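Local coordinates for protein osa (Shigella flexneri, PDB 4O7K), which acts as a plasmid fertility inhibition factor of the ParB/Srx superfamily and suppresses the oncogenicity of Agrobacterium tumefaciens, at residues A[62-76]-A[170-183]. The protein carries 1 engineered substitution. Sequence-based numbering, arbitrary orientation.
With IPA (isopropyl alcohol), chain F.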
ATOM      1  N   ALA A  62       3.359 -12.106  -8.212  1.00 31.77           N
ATOM      2  CA  ALA A  62       3.899 -11.137  -9.165  1.00 33.61           C
ATOM      3  C   ALA A  62       4.547 -11.777 -10.401  1.00 35.08           C
ATOM      4  O   ALA A  62       5.098 -12.879 -10.334  1.00 32.10           O
ATOM      5  CB  ALA A  62       4.915 -10.238  -8.467  1.00 27.81           C
ATOM      6  N   ALA A  63       4.489 -11.065 -11.528  1.00 33.66           N
ATOM      7  CA  ALA A  63       5.244 -11.444 -12.716  1.00 29.25           C
ATOM      8  C   ALA A  63       6.695 -10.993 -12.575  1.00 33.78           C
ATOM      9  O   ALA A  63       6.990 -10.033 -11.857  1.00 30.90           O
ATOM     10  CB  ALA A  63       4.614 -10.836 -13.979  1.00 30.09           C
ATOM     11  N   GLN A  64       7.599 -11.683 -13.262  1.00 35.56           N
ATOM     12  CA  GLN A  64       9.006 -11.289 -13.305  1.00 32.13           C
ATOM     13  C   GLN A  64       9.182  -9.855 -13.812  1.00 34.77           C
ATOM     14  O   GLN A  64      10.162  -9.172 -13.475  1.00 32.46           O
ATOM     15  CB  GLN A  64       9.795 -12.257 -14.191  1.00 33.90           C
ATOM     16  CG  GLN A  64       9.966 -13.651 -13.591  1.00 29.85           C
ATOM     17  CD  GLN A  64      10.991 -13.665 -12.490  1.00 37.38           C
ATOM     18  OE1 GLN A  64      10.667 -13.455 -11.323  1.00 33.99           O
ATOM     19  NE2 GLN A  64      12.244 -13.904 -12.854  1.00 39.16           N
ATOM     20  N   SER A  65       8.224  -9.411 -14.626  1.00 33.04           N
ATOM     21  CA  SER A  65       8.275  -8.106 -15.257  1.00 25.19           C
ATOM     22  C   SER A  65       7.709  -6.995 -14.371  1.00 30.84           C
ATOM     23  O   SER A  65       7.867  -5.809 -14.677  1.00 28.20           O
ATOM     24  CB  SER A  65       7.513  -8.148 -16.587  1.00 25.99           C
ATOM     25  OG  SER A  65       6.146  -8.463 -16.367  1.00 27.54           O
ATOM     26  N   ASP A  66       7.042  -7.369 -13.281  1.00 30.27           N
ATOM     27  CA  ASP A  66       6.480  -6.381 -12.363  1.00 24.46           C
ATOM     28  C   ASP A  66       7.594  -5.690 -11.583  1.00 26.99           C
ATOM     29  O   ASP A  66       8.726  -6.165 -11.547  1.00 28.15           O
ATOM     30  CB  ASP A  66       5.517  -7.026 -11.371  1.00 29.85           C
ATOM     31  CG  ASP A  66       4.232  -7.485 -12.010  1.00 29.54           C
ATOM     32  OD1 ASP A  66       3.815  -6.885 -13.026  1.00 32.50           O
ATOM     33  OD2 ASP A  66       3.635  -8.443 -11.474  1.00 30.79           O
ATOM     34  N   PHE A  67       7.259  -4.572 -10.955  1.00 22.57           N
ATOM     35  CA  PHE A  67       8.203  -3.840 -10.123  1.00 24.66           C
ATOM     36  C   PHE A  67       7.633  -3.661  -8.731  1.00 29.08           C
ATOM     37  O   PHE A  67       6.428  -3.489  -8.565  1.00 25.92           O
ATOM     38  CB  PHE A  67       8.520  -2.474 -10.735  1.00 23.73           C
ATOM     39  CG  PHE A  67       9.533  -2.525 -11.832  1.00 28.03           C
ATOM     40  CD1 PHE A  67       9.206  -3.046 -13.073  1.00 32.42           C
ATOM     41  CD2 PHE A  67      10.816  -2.057 -11.621  1.00 28.12           C
ATOM     42  CE1 PHE A  67      10.148  -3.102 -14.074  1.00 32.22           C
ATOM     43  CE2 PHE A  67      11.761  -2.105 -12.620  1.00 27.90           C
ATOM     44  CZ  PHE A  67      11.432  -2.635 -13.844  1.00 29.98           C
ATOM     45  N   ILE A  68       8.497  -3.712  -7.724  1.00 27.90           N
ATOM     46  CA  ILE A  68       8.060  -3.436  -6.367  1.00 24.13           C
ATOM     47  C   ILE A  68       8.372  -1.992  -5.999  1.00 22.60           C
ATOM     48  O   ILE A  68       9.461  -1.483  -6.269  1.00 27.00           O
ATOM     49  CB  ILE A  68       8.716  -4.399  -5.367  1.00 26.38           C
ATOM     50  CG1 ILE A  68       8.079  -5.792  -5.510  1.00 25.09           C
ATOM     51  CG2 ILE A  68       8.546  -3.879  -3.945  1.00 24.47           C
ATOM     52  CD1 ILE A  68       8.983  -6.917  -5.076  1.00 31.75           C
ATOM     53  N   VAL A  69       7.391  -1.334  -5.396  1.00 22.86           N
ATOM     54  CA  VAL A  69       7.595  -0.022  -4.816  1.00 22.26           C
ATOM     55  C   VAL A  69       7.257  -0.097  -3.325  1.00 25.51           C
ATOM     56  O   VAL A  69       6.183  -0.572  -2.938  1.00 21.38           O
ATOM     57  CB  VAL A  69       6.726   1.055  -5.493  1.00 23.85           C
ATOM     58  CG1 VAL A  69       7.047   2.432  -4.932  1.00 26.60           C
ATOM     59  CG2 VAL A  69       6.927   1.017  -7.017  1.00 25.68           C
ATOM     60  N   TYR A  70       8.190   0.342  -2.495  1.00 22.96           N
ATOM     61  CA  TYR A  70       7.922   0.472  -1.067  1.00 21.95           C
ATOM     62  C   TYR A  70       7.318   1.837  -0.843  1.00 24.88           C
ATOM     63  O   TYR A  70       7.958   2.852  -1.127  1.00 21.92           O
ATOM     64  CB  TYR A  70       9.195   0.309  -0.243  1.00 21.05           C
ATOM     65  CG  TYR A  70       9.825  -1.049  -0.404  1.00 23.11           C
ATOM     66  CD1 TYR A  70       9.207  -2.187   0.102  1.00 23.49           C
ATOM     67  CD2 TYR A  70      11.022  -1.198  -1.086  1.00 27.55           C
ATOM     68  CE1 TYR A  70       9.773  -3.437  -0.060  1.00 26.93           C
ATOM     69  CE2 TYR A  70      11.589  -2.436  -1.261  1.00 27.98           C
ATOM     70  CZ  TYR A  70      10.967  -3.548  -0.737  1.00 32.27           C
ATOM     71  OH  TYR A  70      11.547  -4.773  -0.905  1.00 31.32           O
ATOM     72  N   VAL A  71       6.086   1.882  -0.354  1.00 23.83           N
ATOM     73  CA  VAL A  71       5.433   3.175  -0.256  1.00 24.43           C
ATOM     74  C   VAL A  71       5.271   3.646   1.176  1.00 25.20           C
ATOM     75  O   VAL A  71       5.103   2.862   2.114  1.00 24.02           O
ATOM     76  CB  VAL A  71       4.030   3.191  -0.951  1.00 24.41           C
ATOM     77  CG1 VAL A  71       4.157   2.802  -2.422  1.00 23.29           C
ATOM     78  CG2 VAL A  71       3.053   2.279  -0.243  1.00 22.68           C
ATOM     79  N   ASN A  72       5.370   4.955   1.322  1.00 24.75           N
ATOM     80  CA  ASN A  72       4.983   5.643   2.528  1.00 24.95           C
ATOM     81  C   ASN A  72       3.468   5.533   2.663  1.00 27.75           C
ATOM     82  O   ASN A  72       2.725   6.100   1.853  1.00 24.74           O
ATOM     83  CB  ASN A  72       5.447   7.101   2.440  1.00 24.59           C
ATOM     84  CG  ASN A  72       5.074   7.916   3.652  1.00 31.11           C
ATOM     85  OD1 ASN A  72       3.975   7.794   4.193  1.00 33.38           O
ATOM     86  ND2 ASN A  72       5.990   8.779   4.075  1.00 30.89           N
ATOM     87  N   GLY A  73       3.005   4.797   3.669  1.00 24.47           N
ATOM     88  CA  GLY A  73       1.574   4.589   3.865  1.00 25.62           C
ATOM     89  C   GLY A  73       0.718   5.846   3.814  1.00 28.06           C
ATOM     90  O   GLY A  73      -0.309   5.879   3.127  1.00 26.76           O
ATOM     91  N   LEU A  74       1.129   6.887   4.536  1.00 23.06           N
ATOM     92  CA  LEU A  74       0.372   8.141   4.545  1.00 26.04           C
ATOM     93  C   LEU A  74       0.334   8.800   3.164  1.00 25.84           C
ATOM     94  O   LEU A  74      -0.671   9.398   2.785  1.00 27.04           O
ATOM     95  CB  LEU A  74       0.966   9.127   5.548  1.00 28.01           C
ATOM     96  CG  LEU A  74       0.855   8.790   7.038  1.00 34.83           C
ATOM     97  CD1 LEU A  74       1.353   9.970   7.850  1.00 33.29           C
ATOM     98  CD2 LEU A  74      -0.569   8.414   7.440  1.00 34.96           C
ATOM     99  N   ALA A  75       1.442   8.718   2.432  1.00 24.39           N
ATOM    100  CA  ALA A  75       1.479   9.298   1.088  1.00 23.43           C
ATOM    101  C   ALA A  75       0.596   8.499   0.135  1.00 24.96           C
ATOM    102  O   ALA A  75      -0.068   9.065  -0.742  1.00 26.72           O
ATOM    103  CB  ALA A  75       2.894   9.352   0.574  1.00 27.72           C
ATOM    104  N   PHE A  76       0.615   7.182   0.301  1.00 24.00           N
ATOM    105  CA  PHE A  76      -0.182   6.281  -0.524  1.00 23.34           C
ATOM    106  C   PHE A  76      -1.663   6.554  -0.290  1.00 24.61           C
ATOM    107  O   PHE A  76      -2.441   6.666  -1.242  1.00 25.32           O
ATOM    108  CB  PHE A  76       0.175   4.827  -0.196  1.00 21.52           C
ATOM    109  CG  PHE A  76      -0.579   3.809  -0.998  1.00 23.09           C
ATOM    110  CD1 PHE A  76      -0.081   3.353  -2.211  1.00 20.86           C
ATOM    111  CD2 PHE A  76      -1.769   3.278  -0.524  1.00 25.12           C
ATOM    112  CE1 PHE A  76      -0.762   2.392  -2.936  1.00 21.76           C
ATOM    113  CE2 PHE A  76      -2.449   2.313  -1.243  1.00 22.44           C
ATOM    114  CZ  PHE A  76      -1.947   1.877  -2.455  1.00 25.69           C
ATOM    115  N   HIS A 170       6.051   9.940  -6.231  1.00 23.53           N
ATOM    116  CA  HIS A 170       4.996  10.597  -5.469  1.00 26.89           C
ATOM    117  C   HIS A 170       4.743   9.992  -4.086  1.00 28.58           C
ATOM    118  O   HIS A 170       4.409  10.718  -3.160  1.00 29.50           O
ATOM    119  CB  HIS A 170       3.696  10.594  -6.283  1.00 27.88           C
ATOM    120  CG  HIS A 170       3.760  11.450  -7.509  1.00 27.98           C
ATOM    121  ND1 HIS A 170       3.404  12.781  -7.504  1.00 30.65           N
ATOM    122  CD2 HIS A 170       4.170  11.175  -8.772  1.00 25.02           C
ATOM    123  CE1 HIS A 170       3.576  13.287  -8.717  1.00 30.36           C
ATOM    124  NE2 HIS A 170       4.048  12.334  -9.501  1.00 25.26           N
ATOM    125  N   VAL A 171       4.890   8.675  -3.931  1.00 26.54           N
ATOM    126  CA  VAL A 171       4.545   8.041  -2.653  1.00 26.91           C
ATOM    127  C   VAL A 171       5.574   7.029  -2.137  1.00 27.01           C
ATOM    128  O   VAL A 171       5.330   6.358  -1.134  1.00 26.20           O
ATOM    129  CB  VAL A 171       3.155   7.336  -2.730  1.00 22.60           C
ATOM    130  CG1 VAL A 171       2.073   8.312  -3.247  1.00 24.61           C
ATOM    131  CG2 VAL A 171       3.203   6.102  -3.633  1.00 24.49           C
ATOM    132  N   GLY A 172       6.733   6.934  -2.784  1.00 22.30           N
ATOM    133  CA  GLY A 172       7.723   5.938  -2.399  1.00 23.56           C
ATOM    134  C   GLY A 172       8.735   6.396  -1.356  1.00 25.00           C
ATOM    135  O   GLY A 172       8.960   7.591  -1.173  1.00 22.76           O
ATOM    136  N   VAL A 173       9.330   5.437  -0.655  1.00 24.34           N
ATOM    137  CA  VAL A 173      10.396   5.754   0.295  1.00 27.39           C
ATOM    138  C   VAL A 173      11.746   5.336  -0.282  1.00 26.61           C
ATOM    139  O   VAL A 173      12.777   5.581   0.323  1.00 30.48           O
ATOM    140  CB  VAL A 173      10.185   5.074   1.675  1.00 30.42           C
ATOM    141  CG1 VAL A 173       8.908   5.580   2.346  1.00 27.77           C
ATOM    142  CG2 VAL A 173      10.172   3.554   1.555  1.00 29.11           C
ATOM    143  N   ALA A 174      11.729   4.718  -1.462  1.00 26.00           N
ATOM    144  CA  ALA A 174      12.954   4.269  -2.126  1.00 26.72           C
ATOM    145  C   ALA A 174      12.701   4.006  -3.601  1.00 33.07           C
ATOM    146  O   ALA A 174      11.546   3.873  -4.027  1.00 27.42           O
ATOM    147  CB  ALA A 174      13.498   3.014  -1.464  1.00 26.09           C
ATOM    148  N   ALA A 175      13.777   3.921  -4.376  1.00 27.91           N
ATOM    149  CA  ALA A 175      13.680   3.526  -5.777  1.00 30.42           C
ATOM    150  C   ALA A 175      12.968   2.177  -5.929  1.00 29.17           C
ATOM    151  O   ALA A 175      13.070   1.309  -5.050  1.00 29.60           O
ATOM    152  CB  ALA A 175      15.075   3.461  -6.406  1.00 32.15           C
ATOM    153  N   PRO A 176      12.252   1.985  -7.052  1.00 25.16           N
ATOM    154  CA  PRO A 176      11.605   0.696  -7.266  1.00 23.00           C
ATOM    155  C   PRO A 176      12.639  -0.377  -7.510  1.00 23.92           C
ATOM    156  O   PRO A 176      13.779  -0.041  -7.805  1.00 26.13           O
ATOM    157  CB  PRO A 176      10.765   0.911  -8.539  1.00 25.37           C
ATOM    158  CG  PRO A 176      10.803   2.370  -8.814  1.00 33.30           C
ATOM    159  CD  PRO A 176      12.053   2.892  -8.194  1.00 22.88           C
ATOM    160  N   ILE A 177      12.238  -1.639  -7.438  1.00 24.40           N
ATOM    161  CA  ILE A 177      13.113  -2.735  -7.834  1.00 27.14           C
ATOM    162  C   ILE A 177      12.294  -3.772  -8.591  1.00 26.56           C
ATOM    163  O   ILE A 177      11.175  -4.108  -8.193  1.00 25.81           O
ATOM    164  CB  ILE A 177      13.831  -3.391  -6.608  1.00 28.76           C
ATOM    165  CG1 ILE A 177      14.811  -4.468  -7.075  1.00 26.65           C
ATOM    166  CG2 ILE A 177      12.817  -3.960  -5.598  1.00 27.11           C
ATOM    167  CD1 ILE A 177      15.718  -4.985  -5.962  1.00 28.65           C
ATOM    168  N   GLN A 178      12.831  -4.263  -9.701  1.00 27.60           N
ATOM    169  CA  GLN A 178      12.092  -5.233 -10.506  1.00 25.30           C
ATOM    170  C   GLN A 178      11.971  -6.553  -9.761  1.00 28.24           C
ATOM    171  O   GLN A 178      12.914  -6.992  -9.102  1.00 27.56           O
ATOM    172  CB  GLN A 178      12.762  -5.447 -11.861  1.00 29.77           C
ATOM    173  CG  GLN A 178      11.978  -6.368 -12.782  1.00 30.84           C
ATOM    174  CD  GLN A 178      12.492  -6.337 -14.204  1.00 35.13           C
ATOM    175  OE1 GLN A 178      13.341  -5.513 -14.545  1.00 35.70           O
ATOM    176  NE2 GLN A 178      11.987  -7.239 -15.043  1.00 31.64           N
ATOM    177  N   VAL A 179      10.800  -7.172  -9.847  1.00 26.55           N
ATOM    178  CA  VAL A 179      10.538  -8.404  -9.119  1.00 31.73           C
ATOM    179  C   VAL A 179      11.590  -9.475  -9.415  1.00 31.60           C
ATOM    180  O   VAL A 179      12.083 -10.135  -8.502  1.00 29.02           O
ATOM    181  CB  VAL A 179       9.132  -8.937  -9.436  1.00 26.00           C
ATOM    182  CG1 VAL A 179       8.970 -10.381  -8.939  1.00 25.69           C
ATOM    183  CG2 VAL A 179       8.099  -8.038  -8.794  1.00 26.75           C
ATOM    184  N   SER A 180      11.961  -9.621 -10.683  1.00 31.95           N
ATOM    185  CA  SER A 180      12.949 -10.624 -11.075  1.00 34.03           C
ATOM    186  C   SER A 180      14.301 -10.390 -10.389  1.00 34.84           C
ATOM    187  O   SER A 180      14.968 -11.336  -9.972  1.00 30.98           O
ATOM    188  CB  SER A 180      13.118 -10.630 -12.599  1.00 34.64           C
ATOM    189  OG  SER A 180      13.684  -9.411 -13.037  1.00 31.36           O
ATOM    190  N   LYS A 181      14.701  -9.128 -10.273  1.00 30.50           N
ATOM    191  CA  LYS A 181      15.974  -8.797  -9.660  1.00 27.57           C
ATOM    192  C   LYS A 181      15.929  -9.043  -8.150  1.00 34.10           C
ATOM    193  O   LYS A 181      16.906  -9.519  -7.557  1.00 31.78           O
ATOM    194  CB  LYS A 181      16.349  -7.344  -9.955  1.00 31.31           C
ATOM    195  CG  LYS A 181      17.692  -6.908  -9.364  1.00 41.21           C
ATOM    196  CD  LYS A 181      18.086  -5.530  -9.876  1.00 51.33           C
ATOM    197  CE  LYS A 181      19.473  -5.120  -9.400  1.00 57.57           C
ATOM    198  NZ  LYS A 181      19.494  -4.795  -7.948  1.00 58.24           N
ATOM    199  N   LEU A 182      14.797  -8.728  -7.527  1.00 30.93           N
ATOM    200  CA  LEU A 182      14.667  -8.925  -6.085  1.00 29.06           C
ATOM    201  C   LEU A 182      14.665 -10.417  -5.762  1.00 35.07           C
ATOM    202  O   LEU A 182      15.350 -10.860  -4.829  1.00 34.28           O
ATOM    203  CB  LEU A 182      13.396  -8.258  -5.540  1.00 26.81           C
ATOM    204  CG  LEU A 182      13.267  -8.336  -4.014  1.00 33.42           C
ATOM    205  CD1 LEU A 182      14.470  -7.695  -3.344  1.00 36.77           C
ATOM    206  CD2 LEU A 182      12.000  -7.683  -3.514  1.00 28.76           C
ATOM    207  N   ARG A 183      13.905 -11.190  -6.537  1.00 29.00           N
ATOM    208  CA  ARG A 183      13.863 -12.640  -6.345  1.00 32.10           C
ATOM    209  C   ARG A 183      15.273 -13.224  -6.430  1.00 33.06           C
ATOM    210  O   ARG A 183      15.687 -14.030  -5.590  1.00 31.20           O
ATOM    211  CB  ARG A 183      12.941 -13.292  -7.377  1.00 30.25           C
ATOM    212  CG  ARG A 183      11.465 -13.206  -7.013  1.00 37.95           C
ATOM    213  CD  ARG A 183      10.568 -13.688  -8.146  1.00 33.19           C
ATOM    214  NE  ARG A 183       9.159 -13.689  -7.763  1.00 32.98           N
ATOM    215  CZ  ARG A 183       8.148 -13.723  -8.633  1.00 31.23           C
ATOM    216  NH1 ARG A 183       8.392 -13.755  -9.936  1.00 28.28           N
ATOM    217  NH2 ARG A 183       6.891 -13.722  -8.205  1.00 27.19           N
TER
HETATM  218  C1  IPA F 205       0.570  15.552  -5.519  1.00 42.02           C
HETATM  219  C2  IPA F 205       2.063  15.246  -5.518  1.00 50.42           C
HETATM  220  C3  IPA F 205       2.689  15.641  -4.184  1.00 51.76           C
HETATM  221  O2  IPA F 205       2.254  13.862  -5.715  1.00 48.92           O
HETATM  222  O   HOH W   1       6.534 -14.918 -11.771  1.00 43.59           O
HETATM  223  O   HOH W   2      14.654 -13.675 -10.944  1.00 36.01           O
HETATM  224  O   HOH W   3      10.541   1.431  -3.689  1.00 27.43           O
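Backbone bonds pair I68 with I177 in both directions, I68 N to I177 O (2.7 Å) and I177 N to I68 O. V179 N donates to D66 O (2.9 Å). Farther along the strand, Y70 O accepts from V173 N, and V171 O accepts from N72 N. Between the I68-I177 pair and the single V71-G172 bridge the register shifts by two, and a water joins Y70 N to A174 O.

Polar side chains tie the turn A63-D66 and the residues before it to the start of helix 179-189. R183 NH1 donates to Q64 OE1 (2.7 Å), with the amide and guanidinium planes only 11° apart. R183 NH2 reaches A62 O (2.9 Å) and also A59 O, and V179 CG1 lies over the guanidinium face. Q178 NE2 donates to Q64 O (3.1 Å); CG anti to the backbone N (chi1 -176°) and an extended chain carry the amide there.

Apolar contacts lie on both faces of the strand. Q178 CB sits over the F67 ring, 3.8 Å from its centroid, a CH-pi contact. On the same side as V69, V171 CG2 packs alongside V71 CG1 (3.6 Å). Opposite, I68 CD1 presses tightly on L182 CD2 (3.5 Å).

Strand 177-178 is an antiparallel edge strand of a three-stranded sheet, with 67-72 central between it and strand 153-158, and leads directly into helix 179-189.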